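Local structure of AF1502 (Archaeoglobus fulgidus, 5A1Q) at residues Y7-D12 / E65-E70; K23-K28 / K51-L56; K28-E31 / D37-D40; L33-V38 / K44-V49. The protein is of unknown function but forms a two-chain assembly of a small all-helical STAC domain, a type probably linked to membrane solute transport and two-component signalling. All coordinates share one frame; numbering follows the deposited sequence.

Contact 1 (Y7-D12 / E65-E70); sequences YKKLLD and ERLEKE
Lys9 and Glu70 approach from opposite directions and meet in a salt bridge, with Lys9 NZ 3.2 Å from Glu70 OE1. As a hydrogen bond it is weak, and Glu70 OE2 stands farther from the ammonium. The lysine swings its CG anti to the backbone nitrogen (chi1 168°) and then bends at chi2 (76°), which turns the amine toward the other helix, while Glu70 reaches out with an extended chain. Lys9 NZ has its stronger partner one helical turn along, in the carboxylate of Glu13, so a single ammonium serves two acids. This sharing probably steadies the positive charge and eases the repulsion between the glutamates. A long lysine and a long glutamate suit this place, since such reach lets charges meet between segments whose axes stay 12.1 Å apart.

The apolar part lies deeper. Leu10 and Leu67 cross at about a right angle and touch through one methyl each, Leu10 CD1 to Leu67 CD1 at 4.2 Å. Leu67 CD2 also meets the aliphatic stem of the lysine, at Lys9 CE, 4.3 Å away. Branched leucines fit here because Leu10 also packs on Leu26 and Leu47, and Leu67 on Ile5 and Tyr43.

The two segments run at 129° between their N-to-C directions, a steeply splayed pairing by which the first and last helices close this compact four-helix domain.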
loop_
_atom_site.group_PDB
_atom_site.type_symbol
_atom_site.label_atom_id
_atom_site.label_comp_id
_atom_site.label_asym_id
_atom_site.label_seq_id
_atom_site.Cartn_x
_atom_site.Cartn_y
_atom_site.Cartn_z
ATOM N N TYR A 7 8.711 14.119 -4.295
ATOM C CA TYR A 7 8.814 12.869 -4.965
ATOM C C TYR A 7 10.278 12.499 -5.371
ATOM O O TYR A 7 10.726 11.369 -5.137
ATOM C CB TYR A 7 7.903 12.856 -6.197
ATOM C CG TYR A 7 8.037 11.608 -7.036
ATOM C CD1 TYR A 7 8.944 11.541 -8.117
ATOM C CD2 TYR A 7 7.203 10.579 -6.849
ATOM C CE1 TYR A 7 9.036 10.378 -8.894
ATOM C CE2 TYR A 7 7.335 9.364 -7.559
ATOM C CZ TYR A 7 8.211 9.306 -8.622
ATOM O OH TYR A 7 8.276 8.163 -9.366
ATOM N N LYS A 8 10.992 13.440 -5.969
ATOM C CA LYS A 8 12.364 13.175 -6.381
ATOM C C LYS A 8 13.213 12.782 -5.171
ATOM O O LYS A 8 14.013 11.817 -5.218
ATOM C CB LYS A 8 12.959 14.369 -7.082
ATOM C CG LYS A 8 14.405 14.179 -7.562
ATOM N N LYS A 9 13.056 13.517 -4.074
ATOM C CA LYS A 9 13.855 13.242 -2.885
ATOM C C LYS A 9 13.546 11.815 -2.342
ATOM O O LYS A 9 14.484 11.026 -2.055
ATOM C CB LYS A 9 13.655 14.344 -1.819
ATOM C CG LYS A 9 14.214 14.004 -0.461
ATOM C CD LYS A 9 15.711 14.131 -0.457
ATOM C CE LYS A 9 16.220 14.306 0.962
ATOM N NZ LYS A 9 17.682 14.030 1.051
ATOM N N LEU A 10 12.260 11.447 -2.239
ATOM C CA LEU A 10 11.873 10.239 -1.652
ATOM C C LEU A 10 12.304 9.071 -2.583
ATOM O O LEU A 10 12.856 8.073 -2.116
ATOM C CB LEU A 10 10.370 10.283 -1.350
ATOM C CG LEU A 10 9.863 9.044 -0.693
ATOM C CD1 LEU A 10 10.577 8.898 0.649
ATOM C CD2 LEU A 10 8.367 9.069 -0.502
ATOM N N LEU A 11 12.088 9.208 -3.911
ATOM C CA LEU A 11 12.519 8.184 -4.841
ATOM C C LEU A 11 14.044 8.045 -4.794
ATOM O O LEU A 11 14.554 6.913 -4.799
ATOM C CB LEU A 11 12.087 8.571 -6.243
ATOM C CG LEU A 11 12.551 7.597 -7.321
ATOM C CD1 LEU A 11 12.056 6.205 -7.041
ATOM C CD2 LEU A 11 12.058 8.135 -8.682
ATOM N N ASP A 12 14.783 9.148 -4.751
ATOM C CA ASP A 12 16.251 9.066 -4.671
ATOM C C ASP A 12 16.727 8.331 -3.389
ATOM O O ASP A 12 17.578 7.427 -3.479
ATOM C CB ASP A 12 16.882 10.434 -4.797
ATOM C CG ASP A 12 16.825 10.985 -6.238
ATOM O OD1 ASP A 12 16.475 10.202 -7.169
ATOM O OD2 ASP A 12 17.055 12.191 -6.406
ATOM N N GLU A 65 14.850 6.490 8.853
ATOM C CA GLU A 65 15.835 6.937 9.775
ATOM C C GLU A 65 16.682 8.112 9.255
ATOM O O GLU A 65 16.913 9.070 9.979
ATOM C CB GLU A 65 16.752 5.737 10.163
ATOM C CG GLU A 65 16.125 4.868 11.258
ATOM C CD GLU A 65 16.779 3.482 11.386
ATOM O OE1 GLU A 65 17.770 3.232 10.664
ATOM O OE2 GLU A 65 16.252 2.639 12.163
ATOM N N ARG A 66 17.053 8.018 7.980
ATOM C CA ARG A 66 17.858 9.062 7.319
ATOM C C ARG A 66 17.067 10.348 7.172
ATOM O O ARG A 66 17.635 11.448 7.318
ATOM C CB ARG A 66 18.291 8.602 5.919
ATOM C CG ARG A 66 19.548 7.733 5.989
ATOM C CD ARG A 66 19.801 6.919 4.732
ATOM N NE ARG A 66 20.919 5.966 4.929
ATOM C CZ ARG A 66 21.419 5.171 3.976
ATOM N NH1 ARG A 66 20.913 5.200 2.733
ATOM N NH2 ARG A 66 22.433 4.337 4.259
ATOM N N LEU A 67 15.775 10.225 6.918
ATOM C CA LEU A 67 14.929 11.433 6.822
ATOM C C LEU A 67 14.750 12.078 8.163
ATOM O O LEU A 67 14.839 13.295 8.249
ATOM C CB LEU A 67 13.599 11.128 6.153
ATOM C CG LEU A 67 13.674 10.718 4.688
ATOM C CD1 LEU A 67 12.291 10.395 4.145
ATOM C CD2 LEU A 67 14.341 11.805 3.865
ATOM N N GLU A 68 14.557 11.276 9.221
ATOM C CA GLU A 68 14.479 11.794 10.588
ATOM C C GLU A 68 15.719 12.556 11.003
ATOM O O GLU A 68 15.648 13.603 11.666
ATOM C CB GLU A 68 14.231 10.651 11.589
ATOM C CG GLU A 68 12.806 10.113 11.597
ATOM C CD GLU A 68 11.821 10.980 12.382
ATOM O OE1 GLU A 68 12.252 11.961 13.032
ATOM O OE2 GLU A 68 10.603 10.676 12.350
ATOM N N LYS A 69 16.889 12.037 10.637
ATOM C CA LYS A 69 18.161 12.667 10.984
ATOM C C LYS A 69 18.341 14.048 10.349
ATOM O O LYS A 69 18.863 14.996 11.002
ATOM C CB LYS A 69 19.359 11.727 10.650
ATOM C CG LYS A 69 20.064 11.172 11.893
ATOM C CD LYS A 69 19.106 10.498 12.882
ATOM C CE LYS A 69 18.788 9.066 12.475
ATOM N NZ LYS A 69 17.425 8.636 12.901
ATOM N N GLU A 70 17.945 14.148 9.089
ATOM C CA GLU A 70 17.976 15.408 8.336
ATOM C C GLU A 70 16.936 16.447 8.818
ATOM O O GLU A 70 17.085 17.643 8.550
ATOM C CB GLU A 70 17.773 15.123 6.844
ATOM C CG GLU A 70 18.908 14.317 6.232
ATOM C CD GLU A 70 18.700 13.972 4.769
ATOM O OE1 GLU A 70 17.554 14.066 4.284
ATOM O OE2 GLU A 70 19.692 13.590 4.108
#

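Contact 2 (K23-K28 / K51-L56); sequences KIFLNK and KMNKEL
Phe25 projects from helix 22-33 toward Leu56, its CG anti to the carbonyl carbon (chi1 -74°), which lays the ring against the loop after helix 43-51. Phe25 CB lies 4.1 Å from Leu56 CD1. The same methyl then sits over the ring: Phe25 CG is 3.7 Å from Leu56 CD1, and the methyl carbon lies only 14° off the ring normal in a CH-pi contact. Here a flat aromatic gives a leucine methyl a broad seat, and the contact packs the connection between helices 43-51 and 57-70 on helix 22-33. With an alanine at this place, the methyl of Leu56 would probably lose the ring face it rests on, and the loop much of its packing against helix 22-33. Farther out, Phe25 CE2 is 4.2 Å from Leu56 CD2, while Phe25 CE1 comes within 3.5 Å of Asn53 ND2. The amide approaches obliquely, its plane 80° from that of the ring. Asn53 ND2 donates a hydrogen bond to Ser32 O of the second subunit. Asn53 OD1 weakly accepts from Glu55 N at 3.0 Å, in the manner of an Asx turn, and also weakly from Leu56 N. Glu31 of the second subunit packs on the phenylalanine too.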
loop_
_atom_site.group_PDB
_atom_site.type_symbol
_atom_site.label_atom_id
_atom_site.label_comp_id
_atom_site.label_asym_id
_atom_site.label_seq_id
_atom_site.Cartn_x
_atom_site.Cartn_y
_atom_site.Cartn_z
ATOM N N LYS A 23 11.093 2.636 -7.967
ATOM C CA LYS A 23 10.148 3.484 -8.692
ATOM C C LYS A 23 8.770 2.780 -8.684
ATOM O O LYS A 23 7.719 3.379 -8.404
ATOM C CB LYS A 23 10.604 3.723 -10.101
ATOM C CG LYS A 23 9.577 4.510 -10.876
ATOM C CD LYS A 23 9.963 4.750 -12.328
ATOM N N ILE A 24 8.747 1.505 -9.025
ATOM C CA ILE A 24 7.433 0.867 -9.073
ATOM C C ILE A 24 6.813 0.690 -7.678
ATOM O O ILE A 24 5.605 0.947 -7.518
ATOM C CB ILE A 24 7.385 -0.424 -9.905
ATOM C CG1 ILE A 24 8.129 -1.545 -9.212
ATOM C CG2 ILE A 24 7.918 -0.161 -11.299
ATOM C CD1 ILE A 24 7.760 -2.913 -9.720
ATOM N N PHE A 25 7.598 0.368 -6.651
ATOM C CA PHE A 25 7.022 0.234 -5.323
ATOM C C PHE A 25 6.447 1.600 -4.872
ATOM O O PHE A 25 5.334 1.653 -4.293
ATOM C CB PHE A 25 8.052 -0.296 -4.325
ATOM C CG PHE A 25 8.345 -1.741 -4.506
ATOM C CD1 PHE A 25 7.369 -2.701 -4.247
ATOM C CD2 PHE A 25 9.573 -2.162 -4.952
ATOM C CE1 PHE A 25 7.590 -4.031 -4.350
ATOM C CE2 PHE A 25 9.798 -3.523 -5.042
ATOM C CZ PHE A 25 8.793 -4.453 -4.797
ATOM N N LEU A 26 7.221 2.645 -5.061
ATOM C CA LEU A 26 6.756 3.996 -4.615
ATOM C C LEU A 26 5.426 4.343 -5.362
ATOM O O LEU A 26 4.469 4.823 -4.751
ATOM C CB LEU A 26 7.826 5.039 -4.838
ATOM C CG LEU A 26 7.472 6.502 -4.584
ATOM C CD1 LEU A 26 6.975 6.636 -3.156
ATOM C CD2 LEU A 26 8.643 7.448 -4.934
ATOM N N ASN A 27 5.424 4.183 -6.684
ATOM C CA ASN A 27 4.265 4.591 -7.463
ATOM C C ASN A 27 3.024 3.697 -7.037
ATOM O O ASN A 27 1.897 4.219 -6.876
ATOM C CB ASN A 27 4.550 4.379 -8.925
ATOM C CG ASN A 27 5.605 5.332 -9.495
ATOM O OD1 ASN A 27 5.952 6.375 -8.928
ATOM N ND2 ASN A 27 6.046 5.006 -10.663
ATOM N N LYS A 28 3.227 2.377 -6.901
ATOM C CA LYS A 28 2.082 1.521 -6.553
ATOM C C LYS A 28 1.546 1.875 -5.116
ATOM O O LYS A 28 0.311 1.885 -4.885
ATOM C CB LYS A 28 2.450 0.064 -6.646
ATOM C CG LYS A 28 2.745 -0.375 -8.096
ATOM C CD LYS A 28 1.565 -0.511 -8.976
ATOM C CE LYS A 28 1.959 -0.810 -10.433
ATOM N NZ LYS A 28 0.964 -0.121 -11.314
ATOM N N LYS A 51 6.897 -0.168 4.412
ATOM C CA LYS A 51 7.434 -0.912 5.555
ATOM C C LYS A 51 6.686 -2.240 5.832
ATOM O O LYS A 51 7.241 -3.144 6.452
ATOM C CB LYS A 51 7.423 -0.042 6.783
ATOM C CG LYS A 51 8.399 -0.501 7.820
ATOM C CD LYS A 51 8.922 0.686 8.640
ATOM C CE LYS A 51 7.815 1.626 9.087
ATOM N NZ LYS A 51 8.307 2.467 10.226
HETATM N N MSE A 52 5.420 -2.312 5.390
HETATM C CA MSE A 52 4.594 -3.547 5.572
HETATM C C MSE A 52 5.028 -4.602 4.537
HETATM O O MSE A 52 4.578 -5.774 4.585
HETATM C CB MSE A 52 3.063 -3.177 5.567
HETATM C CG MSE A 52 2.570 -2.511 6.861
HETATM SE SE MSE A 52 0.742 -1.758 6.668
HETATM C CE MSE A 52 -0.154 -3.457 6.213
ATOM N N ASN A 53 5.838 -4.215 3.551
ATOM C CA ASN A 53 6.386 -5.176 2.590
ATOM C C ASN A 53 7.580 -5.874 3.226
ATOM O O ASN A 53 8.629 -5.246 3.429
ATOM C CB ASN A 53 6.771 -4.436 1.275
ATOM C CG ASN A 53 7.372 -5.345 0.223
ATOM O OD1 ASN A 53 8.077 -6.298 0.531
ATOM N ND2 ASN A 53 7.062 -5.060 -1.091
ATOM N N LYS A 54 7.486 -7.165 3.558
ATOM C CA LYS A 54 8.556 -7.848 4.295
ATOM C C LYS A 54 9.933 -7.811 3.617
ATOM O O LYS A 54 10.973 -7.745 4.288
ATOM C CB LYS A 54 8.145 -9.284 4.636
ATOM C CG LYS A 54 6.823 -9.276 5.394
ATOM N N GLU A 55 9.991 -7.876 2.294
ATOM C CA GLU A 55 11.264 -7.821 1.596
ATOM C C GLU A 55 11.927 -6.465 1.549
ATOM O O GLU A 55 13.151 -6.384 1.446
ATOM C CB GLU A 55 11.127 -8.366 0.151
ATOM C CG GLU A 55 10.370 -9.693 0.053
ATOM C CD GLU A 55 8.961 -9.530 -0.560
ATOM O OE1 GLU A 55 8.856 -9.532 -1.822
ATOM O OE2 GLU A 55 7.949 -9.394 0.202
ATOM N N LEU A 56 11.122 -5.405 1.711
ATOM C CA LEU A 56 11.593 -4.018 1.715
ATOM C C LEU A 56 11.803 -3.461 3.114
ATOM O O LEU A 56 12.496 -2.456 3.224
ATOM C CB LEU A 56 10.660 -3.050 0.977
ATOM C CG LEU A 56 10.362 -3.461 -0.468
ATOM C CD1 LEU A 56 9.520 -2.367 -1.106
ATOM C CD2 LEU A 56 11.619 -3.667 -1.309
#

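Contact 3 (K28-E31 / D37-D40); sequences KAME and DVDD
The carbonyl oxygen of Asp37 accepts a hydrogen bond from Asn42 ND2, and the methyl of Met30 rests beside it, with Met30 CE 3.8 Å from Asp37 O. That methyl also lies 3.7 Å from Asp37 N, so it is set against the backbone of the loop and not against the aspartate side chain, whose CB points away from the helix. Met30 is a selenomethionine in this crystal. Its chain runs straight through chi2 and bends at chi3 (64°), which turns CE toward Asp37 and leaves the selenium for Val38. Met30 SE and Val38 CG2 are 3.8 Å apart, the two side chains crossing at about a right angle. A long, unbranched and supple residue can reach from the helix to the loop backbone in this way, whereas the compact, beta-branched valine suits the extended backbone of the loop. Both are buried: Tyr7 packs on each of them from helix 7-18, and Ile46 does so from helix 43-51. The two segments meet by van der Waals packing. Asn42 satisfies Asp37 O and Asp39 N, on both sides of Val38, so an apolar methyl can lie against this backbone without leaving that carbonyl unbonded.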
loop_
_atom_site.group_PDB
_atom_site.type_symbol
_atom_site.label_atom_id
_atom_site.label_comp_id
_atom_site.label_asym_id
_atom_site.label_seq_id
_atom_site.Cartn_x
_atom_site.Cartn_y
_atom_site.Cartn_z
ATOM N N LYS A 28 3.227 2.377 -6.901
ATOM C CA LYS A 28 2.082 1.521 -6.553
ATOM C C LYS A 28 1.546 1.875 -5.116
ATOM O O LYS A 28 0.311 1.885 -4.885
ATOM C CB LYS A 28 2.450 0.064 -6.646
ATOM C CG LYS A 28 2.745 -0.375 -8.096
ATOM C CD LYS A 28 1.565 -0.511 -8.976
ATOM C CE LYS A 28 1.959 -0.810 -10.433
ATOM N NZ LYS A 28 0.964 -0.121 -11.314
ATOM N N ALA A 29 2.440 2.225 -4.170
ATOM C CA ALA A 29 1.967 2.613 -2.847
ATOM C C ALA A 29 1.140 3.927 -2.949
ATOM O O ALA A 29 0.090 4.074 -2.357
ATOM C CB ALA A 29 3.156 2.805 -1.907
HETATM N N MSE A 30 1.736 4.934 -3.623
HETATM C CA MSE A 30 1.040 6.243 -3.859
HETATM C C MSE A 30 -0.345 6.019 -4.473
HETATM O O MSE A 30 -1.340 6.588 -4.004
HETATM C CB MSE A 30 1.901 7.192 -4.795
HETATM C CG MSE A 30 3.049 7.676 -4.024
HETATM SE SE MSE A 30 4.204 8.607 -5.304
HETATM C CE MSE A 30 2.866 9.992 -5.686
ATOM N N GLU A 31 -0.403 5.209 -5.508
ATOM C CA GLU A 31 -1.641 4.976 -6.272
ATOM C C GLU A 31 -2.685 4.244 -5.376
ATOM O O GLU A 31 -3.865 4.614 -5.403
ATOM C CB GLU A 31 -1.389 4.209 -7.522
ATOM C CG GLU A 31 -0.522 4.926 -8.588
ATOM C CD GLU A 31 0.098 3.996 -9.602
ATOM O OE1 GLU A 31 -0.205 2.779 -9.645
ATOM O OE2 GLU A 31 0.969 4.507 -10.377
ATOM N N ASP A 37 0.946 13.175 -5.279
ATOM C CA ASP A 37 2.264 13.742 -5.087
ATOM C C ASP A 37 2.838 13.282 -3.747
ATOM O O ASP A 37 2.177 12.545 -3.002
ATOM C CB ASP A 37 2.210 15.265 -5.223
ATOM C CG ASP A 37 1.514 15.970 -4.055
ATOM O OD1 ASP A 37 0.954 15.281 -3.171
ATOM O OD2 ASP A 37 1.521 17.256 -4.022
ATOM N N VAL A 38 4.068 13.695 -3.491
ATOM C CA VAL A 38 4.742 13.415 -2.241
ATOM C C VAL A 38 5.030 14.752 -1.602
ATOM O O VAL A 38 5.577 15.665 -2.239
ATOM C CB VAL A 38 6.087 12.627 -2.440
ATOM C CG1 VAL A 38 6.760 12.400 -1.107
ATOM C CG2 VAL A 38 5.798 11.307 -3.103
ATOM N N ASP A 39 4.666 14.882 -0.313
ATOM C CA ASP A 39 4.956 16.100 0.415
ATOM C C ASP A 39 5.128 15.831 1.921
ATOM O O ASP A 39 5.112 14.673 2.330
ATOM C CB ASP A 39 3.870 17.166 0.183
ATOM C CG ASP A 39 2.477 16.715 0.619
ATOM O OD1 ASP A 39 2.305 15.844 1.507
ATOM O OD2 ASP A 39 1.508 17.243 0.040
ATOM N N ASP A 40 5.413 16.907 2.679
ATOM C CA ASP A 40 5.646 16.705 4.128
ATOM C C ASP A 40 4.454 16.053 4.822
ATOM O O ASP A 40 4.613 15.332 5.818
ATOM C CB ASP A 40 5.982 17.998 4.800
ATOM C CG ASP A 40 7.368 18.539 4.434
ATOM O OD1 ASP A 40 8.253 17.734 4.037
ATOM O OD2 ASP A 40 7.519 19.790 4.638
#

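Contact 4 (L33-V38 / K44-V49); sequences LGYDDV and KEILSV
Ile46 meets Tyr35 at the edge of its ring, in the ring plane, with Ile46 CG1 3.6 Å from Tyr35 CD2, the two side chains sliding past each other in opposite directions. Beyond it, Ile46 CD1 reaches Val38 CG2 at 4.0 Å. Leu33 packs beside it on Val49: Leu33 CD1 lies 3.9 Å from Val49 CG2 and 4.0 Å from Ile46 CA, so a branched end spreads over one turn of the facing helix. Replacing Leu33 by an alanine would probably open a gap beside Val49 and Ile46, letting the end of helix 22-33 shift against helix 43-51.

Tyr35 CG lies anti to its carbonyl carbon (chi1 -61°), which swings the ring toward helix 43-51, and Leu33 CB lies 3.8 Å above the ring plane, over its centre. A Schellman motif ends helix 22-33, with Tyr35 N bonded to Met30 O and Gly34 N to Glu31 O; Gly34 readily takes the positive phi required. Within helix 43-51, Ser48 OG donates to Glu45 O at 2.6 Å, a second donor beside Val49 N.

Helix 43-51 is thereby wedged against the end of helix 22-33, with Leu47 facing helices 7-18 and 57-70 and Met52 of the second subunit packing on Leu33, Glu45 and Val49.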
loop_
_atom_site.group_PDB
_atom_site.type_symbol
_atom_site.label_atom_id
_atom_site.label_comp_id
_atom_site.label_asym_id
_atom_site.label_seq_id
_atom_site.Cartn_x
_atom_site.Cartn_y
_atom_site.Cartn_z
ATOM N N LEU A 33 -2.975 4.461 -2.175
ATOM C CA LEU A 33 -3.430 5.422 -1.206
ATOM C C LEU A 33 -4.234 6.600 -1.772
ATOM O O LEU A 33 -4.931 7.280 -0.997
ATOM C CB LEU A 33 -2.223 5.969 -0.431
ATOM C CG LEU A 33 -1.479 4.977 0.438
ATOM C CD1 LEU A 33 -0.155 5.552 0.907
ATOM C CD2 LEU A 33 -2.260 4.497 1.620
ATOM N N GLY A 34 -4.166 6.779 -3.089
ATOM C CA GLY A 34 -4.860 7.890 -3.778
ATOM C C GLY A 34 -4.087 9.185 -3.651
ATOM O O GLY A 34 -4.691 10.283 -3.676
ATOM N N TYR A 35 -2.767 9.105 -3.490
ATOM C CA TYR A 35 -1.917 10.333 -3.419
ATOM C C TYR A 35 -1.236 10.593 -4.800
ATOM O O TYR A 35 -0.621 9.696 -5.358
ATOM C CB TYR A 35 -0.776 10.179 -2.428
ATOM C CG TYR A 35 -1.233 9.917 -0.952
ATOM C CD1 TYR A 35 -2.534 10.077 -0.526
ATOM C CD2 TYR A 35 -0.324 9.413 -0.059
ATOM C CE1 TYR A 35 -2.878 9.822 0.798
ATOM C CE2 TYR A 35 -0.661 9.161 1.216
ATOM C CZ TYR A 35 -1.911 9.330 1.637
ATOM O OH TYR A 35 -2.114 9.029 2.999
ATOM N N ASP A 36 -1.372 11.832 -5.345
ATOM C CA ASP A 36 -0.773 12.152 -6.642
ATOM C C ASP A 36 0.527 12.929 -6.511
ATOM O O ASP A 36 1.193 13.210 -7.514
ATOM C CB ASP A 36 -1.711 12.917 -7.568
ATOM C CG ASP A 36 -2.953 13.311 -6.883
ATOM O OD1 ASP A 36 -2.845 13.940 -5.792
ATOM O OD2 ASP A 36 -4.008 12.928 -7.412
ATOM N N ASP A 37 0.946 13.175 -5.279
ATOM C CA ASP A 37 2.264 13.742 -5.087
ATOM C C ASP A 37 2.838 13.282 -3.747
ATOM O O ASP A 37 2.177 12.545 -3.002
ATOM C CB ASP A 37 2.210 15.265 -5.223
ATOM C CG ASP A 37 1.514 15.970 -4.055
ATOM O OD1 ASP A 37 0.954 15.281 -3.171
ATOM O OD2 ASP A 37 1.521 17.256 -4.022
ATOM N N VAL A 38 4.068 13.695 -3.491
ATOM C CA VAL A 38 4.742 13.415 -2.241
ATOM C C VAL A 38 5.030 14.752 -1.602
ATOM O O VAL A 38 5.577 15.665 -2.239
ATOM C CB VAL A 38 6.087 12.627 -2.440
ATOM C CG1 VAL A 38 6.760 12.400 -1.107
ATOM C CG2 VAL A 38 5.798 11.307 -3.103
ATOM N N LYS A 44 5.213 10.040 5.311
ATOM C CA LYS A 44 5.410 9.025 6.316
ATOM C C LYS A 44 4.370 7.922 6.085
ATOM O O LYS A 44 4.685 6.739 6.260
ATOM C CB LYS A 44 5.321 9.601 7.691
ATOM C CG LYS A 44 6.583 10.410 8.029
ATOM C CD LYS A 44 6.686 10.685 9.504
ATOM C CE LYS A 44 7.915 11.575 9.787
ATOM N NZ LYS A 44 8.244 11.816 11.207
ATOM N N GLU A 45 3.187 8.334 5.662
ATOM C CA GLU A 45 2.137 7.328 5.325
ATOM C C GLU A 45 2.514 6.467 4.149
ATOM O O GLU A 45 2.320 5.235 4.155
ATOM C CB GLU A 45 0.824 7.996 5.102
ATOM C CG GLU A 45 -0.238 6.942 4.930
ATOM C CD GLU A 45 -1.610 7.452 5.262
ATOM O OE1 GLU A 45 -1.803 8.046 6.352
ATOM O OE2 GLU A 45 -2.491 7.252 4.409
ATOM N N ILE A 46 3.042 7.074 3.096
ATOM C CA ILE A 46 3.600 6.300 2.012
ATOM C C ILE A 46 4.672 5.272 2.423
ATOM O O ILE A 46 4.616 4.055 2.115
ATOM C CB ILE A 46 4.121 7.211 0.870
ATOM C CG1 ILE A 46 2.997 8.139 0.337
ATOM C CG2 ILE A 46 4.892 6.358 -0.176
ATOM C CD1 ILE A 46 3.565 9.226 -0.570
ATOM N N LEU A 47 5.635 5.708 3.215
ATOM C CA LEU A 47 6.606 4.803 3.748
ATOM C C LEU A 47 6.015 3.751 4.672
ATOM O O LEU A 47 6.549 2.610 4.701
ATOM C CB LEU A 47 7.737 5.585 4.491
ATOM C CG LEU A 47 8.534 6.451 3.560
ATOM C CD1 LEU A 47 9.487 7.308 4.374
ATOM C CD2 LEU A 47 9.295 5.632 2.533
ATOM N N SER A 48 4.977 4.077 5.433
ATOM C CA SER A 48 4.355 3.087 6.295
ATOM C C SER A 48 3.838 1.872 5.453
ATOM O O SER A 48 3.926 0.712 5.894
ATOM C CB SER A 48 3.250 3.681 7.181
ATOM O OG SER A 48 2.042 3.992 6.445
ATOM N N VAL A 49 3.252 2.119 4.305
ATOM C CA VAL A 49 2.841 1.023 3.394
ATOM C C VAL A 49 4.018 0.157 2.966
ATOM O O VAL A 49 4.003 -1.038 3.101
ATOM C CB VAL A 49 2.035 1.530 2.168
ATOM C CG1 VAL A 49 1.711 0.442 1.161
ATOM C CG2 VAL A 49 0.807 2.262 2.684
#

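Contact 1 joins the first and last helices, 7-18 and 57-70, and the other three contacts are nested in the chain between its segments. Contacts 2 and 3 both start from helix 22-33 and share Lys28. Contacts 3 and 4 share Asp37 and Val38, their centres only about 4 Å apart, and they bind the loop 34-42 to the helices before and after it. Contacts 1 and 2 have centres about 15 Å apart, on opposite sides of the chain's centre, yet still touch where Tyr7 and Leu11 pack on helix 22-33. Contacts 2, 3 and 4 also meet the second subunit, so the packing that shapes the domain is continuous with that of the two-chain assembly.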